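Local coordinates for protein putative peptidase (Chlamydophila abortus, PDB 3CE2) that probably acts as a zinc-dependent oligopeptidase of the M3B family, cutting small bioactive peptides, at residues K37-L45 with I79-Y87; E437-L445 with I457-I465. All coordinates share one frame; numbering follows the deposited sequence.

Interaction 1: residues K37-L45 with I79-Y87; sequences KADLDSFGL and IERKLNKLY
Lys82 reaches from helix 66-96 to two oxygens near the C-terminal end of helix 33-42, tying together an antiparallel helix pair in the N-terminal part of this M3B peptidase. The short axes cross at -150° and approach to 10.6 Å. The ammonium group is the hub: NZ of Lys82 donates to OG of Ser42 at 3.1 Å and forms a salt bridge with OD1 of Asp39, its hydrogen bond weak at 3.3 Å. The lysine chain sets off with CG anti to the backbone N (chi1 -162°) and runs on toward helix 33-42, and its bends at the third and fourth torsions bring NZ to both oxygens. Both accepting side chains have further polar partners. OD2 of Asp39 is hydrogen-bonded to OH of Tyr30, so the two carboxylate oxygens are shared between a lysine and a tyrosine, consistent with an ionised aspartate. Ser42 OG in turn donates to the carbonyl O of Asp39, one turn back, and thus accepts from the lysine while giving its own proton to the backbone. Nearby, Lys85 NZ is taken up by the carbonyl of Leu29, and the carbonyl of Leu86 by the indole N-H of Trp36. The Phe43 and Lys82 side chains slide past each other in opposite directions, and the ring meets Leu83 obliquely; Trp53, from a loop, and Leu113, on helix 101-120, also touch it. The two methyls of Leu86 divide the contact: CD2 lies 3.9 Å from CB of Asp39, and CD1 sits at the edge of the Phe43 ring, in its plane, 3.7 Å from CE2.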
ATOM      1  N   LYS A  37     -31.265  -7.863   1.758  1.00 65.22           N
ATOM      2  CA  LYS A  37     -32.196  -6.820   1.376  1.00 68.34           C
ATOM      3  C   LYS A  37     -33.052  -6.478   2.580  1.00 67.04           C
ATOM      4  O   LYS A  37     -33.287  -5.304   2.872  1.00 64.60           O
ATOM      5  CB  LYS A  37     -33.064  -7.297   0.220  1.00 69.95           C
ATOM      6  CG  LYS A  37     -34.128  -6.306  -0.189  1.00 75.80           C
ATOM      7  CD  LYS A  37     -33.543  -4.942  -0.553  1.00 79.16           C
ATOM      8  CE  LYS A  37     -34.573  -4.094  -1.310  1.00 79.03           C
ATOM      9  NZ  LYS A  37     -34.218  -2.657  -1.281  1.00 77.22           N
ATOM     10  N   ALA A  38     -33.497  -7.520   3.280  1.00 66.07           N
ATOM     11  CA  ALA A  38     -34.270  -7.366   4.503  1.00 70.55           C
ATOM     12  C   ALA A  38     -33.527  -6.446   5.495  1.00 73.49           C
ATOM     13  O   ALA A  38     -34.070  -5.437   5.968  1.00 70.52           O
ATOM     14  CB  ALA A  38     -34.539  -8.738   5.119  1.00 67.66           C
ATOM     15  N   ASP A  39     -32.275  -6.794   5.779  1.00 69.85           N
ATOM     16  CA  ASP A  39     -31.437  -5.989   6.637  1.00 69.69           C
ATOM     17  C   ASP A  39     -31.259  -4.551   6.122  1.00 66.27           C
ATOM     18  O   ASP A  39     -31.470  -3.606   6.876  1.00 63.83           O
ATOM     19  CB  ASP A  39     -30.078  -6.663   6.809  1.00 79.77           C
ATOM     20  CG  ASP A  39     -29.610  -6.657   8.248  1.00 85.57           C
ATOM     21  OD1 ASP A  39     -30.453  -6.937   9.133  1.00 86.81           O
ATOM     22  OD2 ASP A  39     -28.407  -6.378   8.484  1.00 87.61           O
ATOM     23  N   LEU A  40     -30.869  -4.382   4.855  1.00 62.83           N
ATOM     24  CA  LEU A  40     -30.725  -3.044   4.267  1.00 62.07           C
ATOM     25  C   LEU A  40     -31.957  -2.221   4.573  1.00 63.14           C
ATOM     26  O   LEU A  40     -31.887  -1.005   4.786  1.00 58.97           O
ATOM     27  CB  LEU A  40     -30.551  -3.121   2.747  1.00 61.95           C
ATOM     28  CG  LEU A  40     -30.370  -1.769   2.028  1.00 62.94           C
ATOM     29  CD1 LEU A  40     -28.919  -1.284   2.057  1.00 62.52           C
ATOM     30  CD2 LEU A  40     -30.873  -1.796   0.578  1.00 64.18           C
ATOM     31  N   ASP A  41     -33.092  -2.910   4.593  1.00 71.24           N
ATOM     32  CA  ASP A  41     -34.385  -2.279   4.840  1.00 79.56           C
ATOM     33  C   ASP A  41     -34.512  -1.658   6.245  1.00 78.98           C
ATOM     34  O   ASP A  41     -34.964  -0.513   6.354  1.00 82.20           O
ATOM     35  CB  ASP A  41     -35.540  -3.260   4.546  1.00 81.84           C
ATOM     36  CG  ASP A  41     -35.788  -3.462   3.042  1.00 82.03           C
ATOM     37  OD1 ASP A  41     -35.238  -2.693   2.222  1.00 82.85           O
ATOM     38  OD2 ASP A  41     -36.542  -4.393   2.677  1.00 81.08           O
ATOM     39  N   SER A  42     -34.102  -2.385   7.295  1.00 75.63           N
ATOM     40  CA  SER A  42     -34.236  -1.910   8.695  1.00 76.12           C
ATOM     41  C   SER A  42     -33.962  -0.423   8.820  1.00 76.67           C
ATOM     42  O   SER A  42     -34.540   0.264   9.664  1.00 75.05           O
ATOM     43  CB  SER A  42     -33.290  -2.630   9.669  1.00 76.31           C
ATOM     44  OG  SER A  42     -32.572  -3.683   9.064  1.00 82.86           O
ATOM     45  N   PHE A  43     -33.054   0.070   7.988  1.00 77.78           N
ATOM     46  CA  PHE A  43     -32.659   1.458   8.064  1.00 83.08           C
ATOM     47  C   PHE A  43     -33.790   2.429   7.716  1.00 88.16           C
ATOM     48  O   PHE A  43     -33.845   3.540   8.260  1.00 88.29           O
ATOM     49  CB  PHE A  43     -31.412   1.706   7.213  1.00 81.14           C
ATOM     50  CG  PHE A  43     -30.155   1.231   7.862  1.00 79.95           C
ATOM     51  CD1 PHE A  43     -29.700   1.829   9.025  1.00 79.81           C
ATOM     52  CD2 PHE A  43     -29.439   0.175   7.334  1.00 81.76           C
ATOM     53  CE1 PHE A  43     -28.552   1.392   9.641  1.00 80.39           C
ATOM     54  CE2 PHE A  43     -28.276  -0.265   7.942  1.00 80.87           C
ATOM     55  CZ  PHE A  43     -27.834   0.346   9.097  1.00 80.39           C
ATOM     56  N   GLY A  44     -34.694   2.009   6.834  1.00 90.00           N
ATOM     57  CA  GLY A  44     -35.732   2.904   6.339  1.00 91.17           C
ATOM     58  C   GLY A  44     -35.105   4.186   5.809  1.00 92.52           C
ATOM     59  O   GLY A  44     -35.053   5.198   6.508  1.00 89.42           O
ATOM     60  N   LEU A  45     -34.605   4.133   4.578  1.00 95.20           N
ATOM     61  CA  LEU A  45     -34.063   5.310   3.909  1.00 97.50           C
ATOM     62  C   LEU A  45     -35.120   6.422   3.898  1.00 98.90           C
ATOM     63  O   LEU A  45     -36.315   6.154   3.753  1.00 96.97           O
ATOM     64  CB  LEU A  45     -33.640   4.949   2.477  1.00 97.73           C
ATOM     65  CG  LEU A  45     -32.418   5.604   1.814  1.00 98.72           C
ATOM     66  CD1 LEU A  45     -32.004   4.782   0.589  1.00100.05           C
ATOM     67  CD2 LEU A  45     -32.616   7.088   1.446  1.00 95.24           C
ATOM     68  N   ILE A  79     -23.883   1.300  14.044  1.00 52.45           N
ATOM     69  CA  ILE A  79     -24.427   1.532  12.715  1.00 53.49           C
ATOM     70  C   ILE A  79     -23.365   1.217  11.672  1.00 57.79           C
ATOM     71  O   ILE A  79     -23.572   0.379  10.774  1.00 55.11           O
ATOM     72  CB  ILE A  79     -24.887   3.003  12.568  1.00 51.51           C
ATOM     73  CG1 ILE A  79     -26.211   3.223  13.316  1.00 49.64           C
ATOM     74  CG2 ILE A  79     -25.044   3.387  11.104  1.00 54.66           C
ATOM     75  CD1 ILE A  79     -26.535   4.667  13.545  1.00 43.44           C
ATOM     76  N   GLU A  80     -22.219   1.877  11.826  1.00 55.70           N
ATOM     77  CA  GLU A  80     -21.090   1.720  10.926  1.00 54.97           C
ATOM     78  C   GLU A  80     -20.793   0.254  10.733  1.00 52.45           C
ATOM     79  O   GLU A  80     -20.481  -0.202   9.625  1.00 51.47           O
ATOM     80  CB  GLU A  80     -19.866   2.434  11.488  1.00 53.42           C
ATOM     81  CG  GLU A  80     -18.609   2.257  10.682  1.00 62.18           C
ATOM     82  CD  GLU A  80     -17.396   2.944  11.313  1.00 67.80           C
ATOM     83  OE1 GLU A  80     -17.582   3.875  12.138  1.00 70.26           O
ATOM     84  OE2 GLU A  80     -16.253   2.551  10.975  1.00 73.77           O
ATOM     85  N   ARG A  81     -20.907  -0.501  11.811  1.00 48.10           N
ATOM     86  CA  ARG A  81     -20.566  -1.894  11.738  1.00 46.02           C
ATOM     87  C   ARG A  81     -21.531  -2.634  10.806  1.00 52.36           C
ATOM     88  O   ARG A  81     -21.102  -3.485  10.007  1.00 50.08           O
ATOM     89  CB  ARG A  81     -20.581  -2.477  13.128  1.00 50.88           C
ATOM     90  CG  ARG A  81     -20.248  -3.932  13.205  1.00 56.18           C
ATOM     91  CD  ARG A  81     -20.139  -4.293  14.655  1.00 59.48           C
ATOM     92  NE  ARG A  81     -20.120  -5.733  14.840  1.00 59.35           N
ATOM     93  CZ  ARG A  81     -19.812  -6.310  15.993  1.00 53.78           C
ATOM     94  NH1 ARG A  81     -19.493  -5.555  17.038  1.00 46.36           N
ATOM     95  NH2 ARG A  81     -19.815  -7.629  16.089  1.00 49.67           N
ATOM     96  N   LYS A  82     -22.819  -2.282  10.894  1.00 52.02           N
ATOM     97  CA  LYS A  82     -23.884  -2.923  10.113  1.00 56.76           C
ATOM     98  C   LYS A  82     -23.752  -2.522   8.639  1.00 55.56           C
ATOM     99  O   LYS A  82     -23.788  -3.380   7.762  1.00 53.57           O
ATOM    100  CB  LYS A  82     -25.256  -2.506  10.654  1.00 65.45           C
ATOM    101  CG  LYS A  82     -26.452  -3.390  10.263  1.00 72.53           C
ATOM    102  CD  LYS A  82     -27.744  -2.536  10.206  1.00 76.83           C
ATOM    103  CE  LYS A  82     -28.894  -3.042  11.122  1.00 82.13           C
ATOM    104  NZ  LYS A  82     -29.813  -4.065  10.523  1.00 80.46           N
ATOM    105  N   LEU A  83     -23.574  -1.223   8.384  1.00 49.52           N
ATOM    106  CA  LEU A  83     -23.258  -0.718   7.052  1.00 46.41           C
ATOM    107  C   LEU A  83     -22.121  -1.477   6.380  1.00 51.57           C
ATOM    108  O   LEU A  83     -22.240  -1.848   5.208  1.00 58.74           O
ATOM    109  CB  LEU A  83     -22.920   0.767   7.095  1.00 40.24           C
ATOM    110  CG  LEU A  83     -24.109   1.612   7.543  1.00 40.45           C
ATOM    111  CD1 LEU A  83     -23.906   3.071   7.281  1.00 36.58           C
ATOM    112  CD2 LEU A  83     -25.370   1.137   6.863  1.00 46.15           C
ATOM    113  N   ASN A  84     -21.028  -1.708   7.110  1.00 51.31           N
ATOM    114  CA  ASN A  84     -19.867  -2.416   6.555  1.00 45.01           C
ATOM    115  C   ASN A  84     -20.198  -3.862   6.215  1.00 47.59           C
ATOM    116  O   ASN A  84     -19.774  -4.372   5.187  1.00 52.43           O
ATOM    117  CB  ASN A  84     -18.683  -2.384   7.522  1.00 49.09           C
ATOM    118  CG  ASN A  84     -18.072  -1.003   7.655  1.00 52.97           C
ATOM    119  OD1 ASN A  84     -18.555  -0.040   7.056  1.00 51.37           O
ATOM    120  ND2 ASN A  84     -17.011  -0.894   8.460  1.00 50.45           N
ATOM    121  N   LYS A  85     -20.936  -4.527   7.092  1.00 42.61           N
ATOM    122  CA  LYS A  85     -21.379  -5.883   6.839  1.00 45.68           C
ATOM    123  C   LYS A  85     -22.180  -5.904   5.526  1.00 48.32           C
ATOM    124  O   LYS A  85     -21.968  -6.751   4.670  1.00 47.75           O
ATOM    125  CB  LYS A  85     -22.233  -6.341   8.023  1.00 49.63           C
ATOM    126  CG  LYS A  85     -22.708  -7.775   8.033  1.00 54.46           C
ATOM    127  CD  LYS A  85     -23.384  -8.036   9.385  1.00 62.86           C
ATOM    128  CE  LYS A  85     -24.290  -9.270   9.371  1.00 70.51           C
ATOM    129  NZ  LYS A  85     -23.531 -10.567   9.400  1.00 73.35           N
ATOM    130  N   LEU A  86     -23.093  -4.953   5.359  1.00 49.32           N
ATOM    131  CA  LEU A  86     -23.935  -4.926   4.181  1.00 45.65           C
ATOM    132  C   LEU A  86     -23.093  -4.557   2.981  1.00 50.79           C
ATOM    133  O   LEU A  86     -23.318  -5.046   1.872  1.00 55.69           O
ATOM    134  CB  LEU A  86     -25.029  -3.885   4.327  1.00 46.04           C
ATOM    135  CG  LEU A  86     -26.154  -4.157   5.315  1.00 44.36           C
ATOM    136  CD1 LEU A  86     -26.858  -2.820   5.614  1.00 40.03           C
ATOM    137  CD2 LEU A  86     -27.108  -5.217   4.773  1.00 43.23           C
ATOM    138  N   TYR A  87     -22.123  -3.683   3.186  1.00 41.29           N
ATOM    139  CA  TYR A  87     -21.297  -3.299   2.072  1.00 40.98           C
ATOM    140  C   TYR A  87     -20.513  -4.481   1.525  1.00 45.47           C
ATOM    141  O   TYR A  87     -20.529  -4.781   0.336  1.00 51.32           O
ATOM    142  CB  TYR A  87     -20.330  -2.222   2.483  1.00 40.88           C
ATOM    143  CG  TYR A  87     -19.567  -1.716   1.304  1.00 46.54           C
ATOM    144  CD1 TYR A  87     -20.055  -0.637   0.548  1.00 47.03           C
ATOM    145  CD2 TYR A  87     -18.372  -2.327   0.908  1.00 44.08           C
ATOM    146  CE1 TYR A  87     -19.357  -0.158  -0.548  1.00 44.35           C
ATOM    147  CE2 TYR A  87     -17.665  -1.861  -0.193  1.00 48.00           C
ATOM    148  CZ  TYR A  87     -18.168  -0.775  -0.914  1.00 46.15           C
ATOM    149  OH  TYR A  87     -17.485  -0.314  -1.997  1.00 43.78           O
TER

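Interaction 2: residues E437-L445 with I457-I465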
ATOM      1  N   GLU A 437       5.348 -13.085   0.780  1.00 44.61           N
ATOM      2  CA  GLU A 437       5.998 -13.224  -0.518  1.00 41.25           C
ATOM      3  C   GLU A 437       7.421 -13.652  -0.298  1.00 42.74           C
ATOM      4  O   GLU A 437       7.885 -14.586  -0.923  1.00 47.23           O
ATOM      5  CB  GLU A 437       6.042 -11.910  -1.267  1.00 46.81           C
ATOM      6  CG  GLU A 437       4.825 -11.605  -2.115  1.00 65.42           C
ATOM      7  CD  GLU A 437       4.752 -10.123  -2.488  1.00 71.96           C
ATOM      8  OE1 GLU A 437       5.579  -9.669  -3.311  1.00 75.21           O
ATOM      9  OE2 GLU A 437       3.881  -9.412  -1.939  1.00 76.68           O
ATOM     10  N   MET A 438       8.117 -12.942   0.587  1.00 42.97           N
ATOM     11  CA  MET A 438       9.551 -13.144   0.818  1.00 41.01           C
ATOM     12  C   MET A 438       9.867 -14.512   1.397  1.00 39.99           C
ATOM     13  O   MET A 438      10.770 -15.194   0.941  1.00 45.52           O
ATOM     14  CB  MET A 438      10.105 -12.027   1.705  1.00 44.43           C
ATOM     15  CG  MET A 438      10.094 -10.661   1.008  1.00 44.85           C
ATOM     16  SD  MET A 438      11.333 -10.568  -0.306  1.00 53.19           S
ATOM     17  CE  MET A 438      10.426  -9.773  -1.619  1.00 50.90           C
ATOM     18  N   LEU A 439       9.106 -14.908   2.401  1.00 45.14           N
ATOM     19  CA  LEU A 439       9.196 -16.232   2.980  1.00 41.84           C
ATOM     20  C   LEU A 439       9.050 -17.312   1.918  1.00 43.62           C
ATOM     21  O   LEU A 439       9.821 -18.258   1.884  1.00 45.77           O
ATOM     22  CB  LEU A 439       8.091 -16.393   4.016  1.00 38.96           C
ATOM     23  CG  LEU A 439       8.115 -17.622   4.929  1.00 40.45           C
ATOM     24  CD1 LEU A 439       9.552 -18.092   5.284  1.00 35.44           C
ATOM     25  CD2 LEU A 439       7.278 -17.331   6.184  1.00 32.69           C
ATOM     26  N   LEU A 440       8.038 -17.191   1.066  1.00 45.55           N
ATOM     27  CA  LEU A 440       7.811 -18.189   0.022  1.00 46.43           C
ATOM     28  C   LEU A 440       9.071 -18.375  -0.849  1.00 51.38           C
ATOM     29  O   LEU A 440       9.570 -19.488  -0.997  1.00 53.52           O
ATOM     30  CB  LEU A 440       6.610 -17.784  -0.818  1.00 42.95           C
ATOM     31  CG  LEU A 440       6.399 -18.489  -2.151  1.00 45.36           C
ATOM     32  CD1 LEU A 440       5.810 -19.844  -1.936  1.00 40.75           C
ATOM     33  CD2 LEU A 440       5.489 -17.673  -3.061  1.00 42.92           C
ATOM     34  N   MET A 441       9.584 -17.284  -1.417  1.00 50.73           N
ATOM     35  CA  MET A 441      10.853 -17.309  -2.143  1.00 53.82           C
ATOM     36  C   MET A 441      12.023 -17.859  -1.295  1.00 46.20           C
ATOM     37  O   MET A 441      12.785 -18.708  -1.744  1.00 52.34           O
ATOM     38  CB  MET A 441      11.195 -15.922  -2.692  1.00 55.86           C
ATOM     39  CG  MET A 441      10.422 -15.503  -3.935  1.00 57.19           C
ATOM     40  SD  MET A 441      10.693 -13.732  -4.265  1.00 64.44           S
ATOM     41  CE  MET A 441       9.278 -13.381  -5.305  1.00 65.01           C
ATOM     42  N   ASP A 442      12.165 -17.395  -0.072  1.00 39.88           N
ATOM     43  CA  ASP A 442      13.187 -17.954   0.791  1.00 41.80           C
ATOM     44  C   ASP A 442      13.120 -19.472   0.892  1.00 43.44           C
ATOM     45  O   ASP A 442      14.131 -20.156   0.745  1.00 50.79           O
ATOM     46  CB  ASP A 442      13.097 -17.377   2.186  1.00 45.25           C
ATOM     47  CG  ASP A 442      14.260 -17.804   3.046  1.00 54.69           C
ATOM     48  OD1 ASP A 442      15.361 -17.284   2.787  1.00 57.78           O
ATOM     49  OD2 ASP A 442      14.087 -18.657   3.954  1.00 57.30           O
ATOM     50  N   SER A 443      11.932 -19.996   1.161  1.00 46.77           N
ATOM     51  CA  SER A 443      11.745 -21.430   1.321  1.00 47.89           C
ATOM     52  C   SER A 443      11.959 -22.191   0.032  1.00 53.29           C
ATOM     53  O   SER A 443      12.478 -23.306   0.061  1.00 54.26           O
ATOM     54  CB  SER A 443      10.350 -21.742   1.844  1.00 46.57           C
ATOM     55  OG  SER A 443      10.198 -21.281   3.170  1.00 52.91           O
ATOM     56  N   MET A 444      11.552 -21.598  -1.093  1.00 53.07           N
ATOM     57  CA  MET A 444      11.682 -22.261  -2.392  1.00 51.37           C
ATOM     58  C   MET A 444      13.140 -22.378  -2.810  1.00 50.71           C
ATOM     59  O   MET A 444      13.504 -23.338  -3.474  1.00 55.79           O
ATOM     60  CB  MET A 444      10.868 -21.561  -3.486  1.00 46.99           C
ATOM     61  CG  MET A 444       9.396 -21.848  -3.413  1.00 49.65           C
ATOM     62  SD  MET A 444       8.477 -21.116  -4.780  1.00 50.79           S
ATOM     63  CE  MET A 444       8.850 -22.321  -6.064  1.00 53.54           C
ATOM     64  N   LEU A 445      13.962 -21.404  -2.435  1.00 50.51           N
ATOM     65  CA  LEU A 445      15.399 -21.482  -2.682  1.00 57.03           C
ATOM     66  C   LEU A 445      16.001 -22.637  -1.932  1.00 59.98           C
ATOM     67  O   LEU A 445      16.653 -23.486  -2.515  1.00 65.38           O
ATOM     68  CB  LEU A 445      16.093 -20.250  -2.157  1.00 62.09           C
ATOM     69  CG  LEU A 445      16.015 -19.027  -3.026  1.00 65.86           C
ATOM     70  CD1 LEU A 445      16.955 -17.996  -2.425  1.00 66.75           C
ATOM     71  CD2 LEU A 445      16.417 -19.423  -4.443  1.00 67.19           C
ATOM     72  N   ILE A 457      14.530 -17.122  -8.979  1.00 57.67           N
ATOM     73  CA  ILE A 457      13.959 -16.716  -7.698  1.00 53.89           C
ATOM     74  C   ILE A 457      14.740 -15.588  -7.038  1.00 56.85           C
ATOM     75  O   ILE A 457      14.166 -14.606  -6.571  1.00 59.74           O
ATOM     76  CB  ILE A 457      13.922 -17.874  -6.728  1.00 53.57           C
ATOM     77  CG1 ILE A 457      12.980 -18.942  -7.248  1.00 52.78           C
ATOM     78  CG2 ILE A 457      13.491 -17.404  -5.354  1.00 53.41           C
ATOM     79  CD1 ILE A 457      13.219 -20.279  -6.608  1.00 55.28           C
ATOM     80  N   LEU A 458      16.055 -15.721  -6.988  1.00 56.24           N
ATOM     81  CA  LEU A 458      16.856 -14.696  -6.338  1.00 51.49           C
ATOM     82  C   LEU A 458      16.692 -13.380  -7.058  1.00 48.73           C
ATOM     83  O   LEU A 458      16.722 -12.311  -6.451  1.00 53.16           O
ATOM     84  CB  LEU A 458      18.321 -15.103  -6.331  1.00 53.14           C
ATOM     85  CG  LEU A 458      18.683 -16.060  -5.207  1.00 57.32           C
ATOM     86  CD1 LEU A 458      19.807 -16.968  -5.633  1.00 53.68           C
ATOM     87  CD2 LEU A 458      19.043 -15.272  -3.944  1.00 53.86           C
ATOM     88  N   THR A 459      16.521 -13.459  -8.366  1.00 48.21           N
ATOM     89  CA  THR A 459      16.488 -12.256  -9.166  1.00 53.91           C
ATOM     90  C   THR A 459      15.169 -11.512  -8.933  1.00 55.66           C
ATOM     91  O   THR A 459      15.156 -10.284  -8.799  1.00 49.79           O
ATOM     92  CB  THR A 459      16.732 -12.576 -10.651  1.00 52.71           C
ATOM     93  OG1 THR A 459      18.124 -12.862 -10.829  1.00 50.24           O
ATOM     94  CG2 THR A 459      16.384 -11.393 -11.504  1.00 60.95           C
ATOM     95  N   ARG A 460      14.073 -12.268  -8.837  1.00 53.68           N
ATOM     96  CA  ARG A 460      12.763 -11.677  -8.656  1.00 55.78           C
ATOM     97  C   ARG A 460      12.702 -10.982  -7.300  1.00 54.18           C
ATOM     98  O   ARG A 460      12.174  -9.869  -7.147  1.00 53.49           O
ATOM     99  CB  ARG A 460      11.683 -12.744  -8.753  1.00 56.97           C
ATOM    100  CG  ARG A 460      10.285 -12.155  -8.846  1.00 63.36           C
ATOM    101  CD  ARG A 460       9.276 -13.178  -9.300  1.00 72.91           C
ATOM    102  NE  ARG A 460       9.245 -14.324  -8.396  1.00 82.06           N
ATOM    103  CZ  ARG A 460       9.759 -15.522  -8.671  1.00 84.20           C
ATOM    104  NH1 ARG A 460       9.681 -16.490  -7.768  1.00 87.29           N
ATOM    105  NH2 ARG A 460      10.344 -15.756  -9.842  1.00 83.65           N
ATOM    106  N   CYS A 461      13.281 -11.661  -6.330  1.00 48.98           N
ATOM    107  CA  CYS A 461      13.346 -11.200  -4.977  1.00 46.66           C
ATOM    108  C   CYS A 461      14.202  -9.941  -4.792  1.00 47.81           C
ATOM    109  O   CYS A 461      13.821  -9.025  -4.067  1.00 45.95           O
ATOM    110  CB  CYS A 461      13.890 -12.335  -4.124  1.00 54.56           C
ATOM    111  SG  CYS A 461      14.359 -11.814  -2.509  1.00 58.86           S
ATOM    112  N   LEU A 462      15.357  -9.863  -5.436  1.00 46.38           N
ATOM    113  CA  LEU A 462      16.154  -8.657  -5.262  1.00 44.66           C
ATOM    114  C   LEU A 462      15.592  -7.485  -6.062  1.00 46.63           C
ATOM    115  O   LEU A 462      15.572  -6.346  -5.576  1.00 46.91           O
ATOM    116  CB  LEU A 462      17.631  -8.922  -5.535  1.00 46.59           C
ATOM    117  CG  LEU A 462      18.223  -9.881  -4.483  1.00 49.58           C
ATOM    118  CD1 LEU A 462      19.400 -10.686  -4.998  1.00 41.12           C
ATOM    119  CD2 LEU A 462      18.602  -9.148  -3.178  1.00 45.86           C
ATOM    120  N   ASP A 463      15.101  -7.755  -7.269  1.00 47.59           N
ATOM    121  CA  ASP A 463      14.450  -6.698  -8.071  1.00 49.47           C
ATOM    122  C   ASP A 463      13.347  -6.016  -7.244  1.00 51.29           C
ATOM    123  O   ASP A 463      13.230  -4.780  -7.220  1.00 52.96           O
ATOM    124  CB  ASP A 463      13.846  -7.269  -9.366  1.00 47.18           C
ATOM    125  CG  ASP A 463      14.918  -7.703 -10.410  1.00 55.85           C
ATOM    126  OD1 ASP A 463      16.126  -7.326 -10.297  1.00 47.88           O
ATOM    127  OD2 ASP A 463      14.525  -8.434 -11.360  1.00 56.45           O
ATOM    128  N   THR A 464      12.546  -6.839  -6.564  1.00 42.85           N
ATOM    129  CA  THR A 464      11.464  -6.362  -5.719  1.00 44.57           C
ATOM    130  C   THR A 464      12.003  -5.531  -4.561  1.00 45.71           C
ATOM    131  O   THR A 464      11.572  -4.395  -4.330  1.00 49.01           O
ATOM    132  CB  THR A 464      10.706  -7.554  -5.133  1.00 44.67           C
ATOM    133  OG1 THR A 464      10.042  -8.243  -6.190  1.00 46.68           O
ATOM    134  CG2 THR A 464       9.699  -7.114  -4.104  1.00 39.55           C
ATOM    135  N   ILE A 465      12.956  -6.103  -3.835  1.00 44.47           N
ATOM    136  CA  ILE A 465      13.578  -5.388  -2.733  1.00 43.53           C
ATOM    137  C   ILE A 465      14.199  -4.074  -3.225  1.00 43.17           C
ATOM    138  O   ILE A 465      13.966  -3.006  -2.645  1.00 44.05           O
ATOM    139  CB  ILE A 465      14.622  -6.259  -2.035  1.00 36.28           C
ATOM    140  CG1 ILE A 465      13.953  -7.505  -1.473  1.00 33.42           C
ATOM    141  CG2 ILE A 465      15.228  -5.513  -0.912  1.00 31.20           C
ATOM    142  CD1 ILE A 465      14.928  -8.475  -0.856  1.00 29.16           C
TER
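Met441 and Ile457 meet where two successive antiparallel helices, 431-447 and 451-487, come closest in backbone, their CA atoms 6.4 Å apart. The pair forms a helical hairpin within the M3 peptidase domain, its short axes 10.1 Å apart and crossing at -154°. Met441 can be followed outward. Its CB rests on CG2 of Ile457 at 3.8 Å, and CG continues over the same methyl. With CG anti to the carbonyl carbon and the chain extended beyond it (chi2 169°), SD is carried across to CB of Cys461 at 3.5 Å. The terminal CE ends beside Arg460, obliquely to the guanidinium and near NE and CG. Leu445 continues the seam on one side of Met441: its CD2 lies against CG2 of Ile457, and CD1 meets CD2 of Leu458 at 3.8 Å, the two leucine chains crossing at about a right angle. On the other side, the bent chain of Met438 brings SD to within 3.9 Å of SG of Cys461 and CE to 3.7 Å from CG2 of Thr464. The hydroxyl of Thr464 is turned back to its own helix, donating to the carbonyl O of Arg460 at 2.8 Å. No hydrogen bond joins the two segments, so they are held by burial of apolar and sulfur-bearing side chains and by van der Waals contact, with Arg460 bringing the one charged group among the touching residues.

Overall arrangement
Interaction 1 comes first along the chain, pairing helices 33-42 and 66-96; interaction 2 follows far downstream, between helices 431-447 and 451-487. They share no helix, and lie on opposite sides of the chain's centre, with centres 43 Å apart and nearest atoms about 23 Å apart. Interaction 1 is partly buried and away from the annotated sites. Interaction 2 is buried in the M3 domain, with the side chain of Thr464 about 11 Å from a bound zinc ion. Helix 431-447 directly follows the zinc ligand Glu430, and Glu437 hydrogen-bonds the ligand His402, so of the two, interaction 2 alone adjoins the metal site of the HExxH helix.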